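Local structure of glutaredoxin 2 (Salmonella enterica subsp. enterica serovar Typhimurium, 3IR4) at residues K128-S132 and S133-D137; D152-R155 and L156-K159. The protein binds glutathione and, as a glutaredoxin with a glutathione S-transferase-like fold, probably catalyses glutathione-dependent thiol-disulfide exchange. All blocks are in the same frame, centred on the assembly; numbering follows the deposited sequence. Where two conformers were deposited one is given.

Contact 1: residues K128-S132 and S133-D137; sequences KKEAS and SGSFD. With GSH (glutathione), chain B.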
loop_
_atom_site.group_PDB
_atom_site.type_symbol
_atom_site.label_atom_id
_atom_site.label_comp_id
_atom_site.label_asym_id
_atom_site.label_seq_id
_atom_site.Cartn_x
_atom_site.Cartn_y
_atom_site.Cartn_z
ATOM N N LYS A 128 13.175 14.172 3.982
ATOM C CA LYS A 128 12.710 14.195 2.610
ATOM C C LYS A 128 11.245 14.595 2.511
ATOM O O LYS A 128 10.881 15.428 1.692
ATOM C CB LYS A 128 12.895 12.817 2.001
ATOM C CG LYS A 128 12.380 12.711 0.597
ATOM C CD LYS A 128 12.388 11.320 0.100
ATOM C CE LYS A 128 13.751 10.880 -0.167
ATOM N NZ LYS A 128 13.634 9.502 -0.687
ATOM N N LYS A 129 10.400 14.023 3.353
ATOM C CA LYS A 129 8.983 14.323 3.261
ATOM C C LYS A 129 8.698 15.740 3.731
ATOM O O LYS A 129 7.908 16.464 3.110
ATOM C CB LYS A 129 8.153 13.312 4.046
ATOM C CG LYS A 129 8.287 11.882 3.524
ATOM C CD LYS A 129 7.907 11.732 2.043
ATOM C CE LYS A 129 7.988 10.322 1.574
ATOM N NZ LYS A 129 7.731 10.252 0.106
ATOM N N GLU A 130 9.320 16.180 4.814
ATOM C CA GLU A 130 9.058 17.530 5.315
ATOM C C GLU A 130 9.535 18.625 4.369
ATOM O O GLU A 130 8.959 19.710 4.345
ATOM C CB GLU A 130 9.635 17.720 6.726
ATOM C CG GLU A 130 8.832 16.985 7.787
ATOM C CD GLU A 130 9.090 17.492 9.185
ATOM O OE1 GLU A 130 10.284 17.611 9.575
ATOM O OE2 GLU A 130 8.118 17.777 9.914
ATOM N N ALA A 131 10.548 18.323 3.557
ATOM C CA ALA A 131 11.072 19.260 2.557
ATOM C C ALA A 131 10.210 19.339 1.317
ATOM O O ALA A 131 10.455 20.152 0.428
ATOM C CB ALA A 131 12.479 18.873 2.154
ATOM N N SER A 132 9.178 18.511 1.276
ATOM C CA SER A 132 8.304 18.421 0.125
ATOM C C SER A 132 6.853 18.776 0.396
ATOM O O SER A 132 6.265 19.544 -0.350
ATOM C CB SER A 132 8.366 17.009 -0.459
ATOM O OG SER A 132 7.731 16.955 -1.713
ATOM N N SER A 133 6.287 18.226 1.465
ATOM C CA SER A 133 4.863 18.334 1.738
ATOM C C SER A 133 4.505 18.945 3.062
ATOM O O SER A 133 3.344 18.972 3.430
ATOM C CB SER A 133 4.145 17.022 1.480
ATOM O OG SER A 133 4.568 16.027 2.339
ATOM N N GLY A 134 5.487 19.497 3.756
ATOM C CA GLY A 134 5.207 20.282 4.954
ATOM C C GLY A 134 5.453 19.616 6.267
ATOM O O GLY A 134 5.915 18.489 6.358
ATOM N N SER A 135 5.125 20.373 7.310
ATOM C CA SER A 135 5.428 20.001 8.675
ATOM C C SER A 135 4.616 18.849 9.220
ATOM O O SER A 135 3.388 18.916 9.278
ATOM C CB SER A 135 5.206 21.248 9.543
ATOM O OG SER A 135 5.189 20.945 10.934
ATOM N N PHE A 136 5.303 17.829 9.714
ATOM C CA PHE A 136 4.652 16.707 10.353
ATOM C C PHE A 136 3.901 17.177 11.590
ATOM O O PHE A 136 2.784 16.714 11.847
ATOM C CB PHE A 136 5.661 15.630 10.740
ATOM C CG PHE A 136 6.201 14.817 9.595
ATOM C CD1 PHE A 136 5.687 14.870 8.296
ATOM C CD2 PHE A 136 7.169 13.870 9.870
ATOM C CE1 PHE A 136 6.185 14.043 7.317
ATOM C CE2 PHE A 136 7.656 13.053 8.873
ATOM C CZ PHE A 136 7.130 13.110 7.618
ATOM N N ASP A 137 4.482 18.074 12.387
ATOM C CA ASP A 137 3.755 18.539 13.583
ATOM C C ASP A 137 2.509 19.321 13.250
ATOM O O ASP A 137 1.489 19.163 13.913
ATOM C CB ASP A 137 4.661 19.290 14.547
ATOM C CG ASP A 137 5.354 18.348 15.507
ATOM O OD1 ASP A 137 4.699 17.472 16.157
ATOM O OD2 ASP A 137 6.558 18.527 15.670
HETATM N N1 GSH B . 5.631 4.131 -10.256
HETATM C CA1 GSH B . 6.212 3.364 -9.146
HETATM C C1 GSH B . 5.465 2.068 -8.980
HETATM O O11 GSH B . 4.266 2.042 -9.370
HETATM O O12 GSH B . 6.051 1.102 -8.456
HETATM C CB1 GSH B . 6.140 4.213 -7.885
HETATM C CG1 GSH B . 6.967 3.598 -6.758
HETATM C CD1 GSH B . 7.268 4.546 -5.616
HETATM O OE1 GSH B . 6.741 5.784 -5.613
HETATM N N2 GSH B . 7.990 4.118 -4.611
HETATM C CA2 GSH B . 8.514 4.964 -3.543
HETATM C C2 GSH B . 9.994 5.105 -3.679
HETATM O O2 GSH B . 10.708 4.064 -4.095
HETATM C CB2 GSH B . 8.152 4.395 -2.151
HETATM S SG2 GSH B . 6.375 4.352 -1.744
HETATM N N3 GSH B . 10.558 6.235 -3.335
HETATM C CA3 GSH B . 11.919 6.550 -3.692
HETATM C C3 GSH B . 12.714 6.712 -2.452
HETATM O O31 GSH B . 12.223 6.303 -1.355
HETATM O O32 GSH B . 13.850 7.244 -2.546
HETATM O O HOH W 1 7.136 19.371 11.931
#
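E130 OE2 is gripped by two donors at the junction of helices 119-133 and 136-141: the backbone N of F136, 2.8 Å from E130 OE2 in a nearly straight bond, and a water at the same distance. The F136 N-H uses the anti lone pair of the carboxylate oxygen, the one turned away from E130 OE1. That water also accepts from D137 N and is hydrogen-bonded to S135 OG, so one oxygen of E130 serves two consecutive backbone N-H groups of the first turn, one directly and one through water. S135 is the N-cap of this helix, its hydroxyl bonded to N138 N.

With CG anti to its own carbonyl carbon (chi1 -73°) and the chain extended beyond, E130 runs over the F136 ring on its way to the helix end. Its CG sits almost above the ring centre, 3.8 Å from the F136 centroid and 11° off the normal, a CH-pi contact; the carboxylate plane is turned 44° from the ring. K129 CB approaches F136 CZ obliquely at 3.7 Å, while L105 and P106 of helix 101-108, with A109 just beyond it, also pack against the phenyl group.

Toward the end of helix 119-133, K129 O accepts from both S132 N and S133 N, the latter 2.9 Å from K129 O. G134 then leaves helical geometry with positive phi, and its carbonyl O lies 3.4 Å from E130 CA in a CA-H...O contact. K128, next to K129 in the helix, places its NZ 2.9 Å from glutathione O32 and is hydrogen-bonded through it to Y124 OH. A carboxylate at the N-terminal end of helix 136-141 would be expected to interact favourably with the helix dipole, consistent with E130 remaining ionised.

Contact 2: residues D152-R155 and L156-K159; sequences DDLR and LLDK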
loop_
_atom_site.group_PDB
_atom_site.type_symbol
_atom_site.label_atom_id
_atom_site.label_comp_id
_atom_site.label_asym_id
_atom_site.label_seq_id
_atom_site.Cartn_x
_atom_site.Cartn_y
_atom_site.Cartn_z
ATOM N N ASP A 152 -15.863 10.953 6.521
ATOM C CA ASP A 152 -16.879 11.355 5.550
ATOM C C ASP A 152 -16.681 10.679 4.207
ATOM O O ASP A 152 -17.636 10.172 3.627
ATOM C CB ASP A 152 -16.879 12.875 5.364
ATOM C CG ASP A 152 -17.389 13.646 6.581
ATOM O OD1 ASP A 152 -17.990 13.038 7.482
ATOM O OD2 ASP A 152 -17.188 14.880 6.606
ATOM N N ASP A 153 -15.451 10.682 3.719
ATOM C CA ASP A 153 -15.160 10.038 2.447
ATOM C C ASP A 153 -15.424 8.532 2.489
ATOM O O ASP A 153 -15.935 7.959 1.509
ATOM C CB ASP A 153 -13.757 10.398 1.976
ATOM C CG ASP A 153 -13.673 11.827 1.447
ATOM O OD1 ASP A 153 -14.706 12.358 0.986
ATOM O OD2 ASP A 153 -12.573 12.410 1.485
ATOM N N LEU A 154 -15.098 7.883 3.605
ATOM C CA LEU A 154 -15.341 6.461 3.749
ATOM C C LEU A 154 -16.834 6.139 3.704
ATOM O O LEU A 154 -17.199 5.052 3.259
ATOM C CB LEU A 154 -14.703 5.885 5.015
ATOM C CG LEU A 154 -13.183 5.816 5.043
ATOM C CD1 LEU A 154 -12.739 5.244 6.373
ATOM C CD2 LEU A 154 -12.599 4.968 3.911
ATOM N N ARG A 155 -17.701 7.046 4.155
ATOM C CA ARG A 155 -19.133 6.760 4.106
ATOM C C ARG A 155 -19.630 6.621 2.647
ATOM O O ARG A 155 -20.517 5.825 2.380
ATOM C CB ARG A 155 -19.957 7.775 4.897
ATOM C CG ARG A 155 -19.761 7.681 6.408
ATOM C CD ARG A 155 -20.822 8.400 7.200
ATOM N NE ARG A 155 -21.032 9.770 6.727
ATOM C CZ ARG A 155 -20.343 10.832 7.139
ATOM N NH1 ARG A 155 -20.622 12.032 6.637
ATOM N NH2 ARG A 155 -19.380 10.710 8.045
ATOM N N LEU A 156 -19.075 7.394 1.719
ATOM C CA LEU A 156 -19.448 7.240 0.304
ATOM C C LEU A 156 -18.859 5.926 -0.211
ATOM O O LEU A 156 -19.528 5.161 -0.877
ATOM C CB LEU A 156 -19.010 8.432 -0.540
ATOM C CG LEU A 156 -19.271 8.288 -2.054
ATOM C CD1 LEU A 156 -20.745 8.064 -2.400
ATOM C CD2 LEU A 156 -18.740 9.511 -2.798
ATOM N N LEU A 157 -17.580 5.683 0.072
ATOM C CA LEU A 157 -16.943 4.454 -0.373
ATOM C C LEU A 157 -17.744 3.219 0.038
ATOM O O LEU A 157 -17.915 2.270 -0.724
ATOM C CB LEU A 157 -15.513 4.317 0.166
ATOM C CG LEU A 157 -14.762 3.053 -0.265
ATOM C CD1 LEU A 157 -14.475 3.033 -1.747
ATOM C CD2 LEU A 157 -13.460 2.915 0.542
ATOM N N ASP A 158 -18.273 3.255 1.240
ATOM C CA ASP A 158 -19.078 2.168 1.760
ATOM C C ASP A 158 -20.201 1.752 0.812
ATOM O O ASP A 158 -20.535 0.583 0.706
ATOM C CB ASP A 158 -19.667 2.605 3.106
ATOM C CG ASP A 158 -20.331 1.474 3.853
ATOM O OD1 ASP A 158 -19.595 0.576 4.305
ATOM O OD2 ASP A 158 -21.580 1.528 4.039
ATOM N N LYS A 159 -20.828 2.739 0.197
ATOM C CA LYS A 159 -21.946 2.483 -0.715
ATOM C C LYS A 159 -21.514 1.941 -2.075
ATOM O O LYS A 159 -22.331 1.411 -2.823
ATOM C CB LYS A 159 -22.748 3.767 -0.861
ATOM C CG LYS A 159 -23.316 4.256 0.488
ATOM C CD LYS A 159 -24.073 5.539 0.365
ATOM C CE LYS A 159 -24.605 6.028 1.722
ATOM N NZ LYS A 159 -23.520 6.308 2.728
#
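D153 O receives L157 N, 3.2 Å away, in an i to i+4 bond, and takes a weak second bond from L156 N. The next rung joins D158 N to L154 O at 2.9 Å. W92 NE1, from helix 87-97, is a further donor to D153 O.

The side chains of D152, R155 and K159 make the polar contacts of the more exposed side. In the conformer described, R155, bent at chi3 (-50°), curls back to form a salt bridge to D152, with NH1 and NH2 meeting a single oxygen end-on: R155 NH2 lies 2.8 Å from D152 OD1 on its anti lone pair, whereas NH1 comes from above the carboxylate plane. Forward along the helix, the K159 chain stays extended until chi4 (61°) folds its ammonium over R155 O. K159 NZ stands 3.1 Å from R155 O, well above the carbonyl plane and thus not on a lone pair.

Apolar packing is carried by L154 and L157, which lie side by side and point the same way, with L154 CD2 4.0 Å from L157 CD2. This pair binds helix 143-160 into the C-terminal helical domain: both leucines pack on W92 of helix 87-97 and L182 of helix 173-185, L154 also meets I191, W193 and P194, and D153 is hydrogen-bonded to Y99 OH through OD2 and forms a salt bridge to K95 of helix 87-97 through OD1.

How the contacts relate
Both contacts are local and belong to the C-terminal helical domain, in series along the chain, with centres 28 Å apart and nearest atoms about 17 Å apart. Contact 1 is a surface junction between two helices, and its chemistry is that of helix ends: a side-chain carboxylate and a water meet backbone N-H groups, with F136 as its one buried residue. Contact 2 lies within a single helix, the next along the chain, where backbone bonds run on; it is partly buried, with L154 and L157 as its two buried residues, while R155, L156 and K159 are exposed. Contact 1 includes a residue of the glutathione pocket; contact 2 is structural packing.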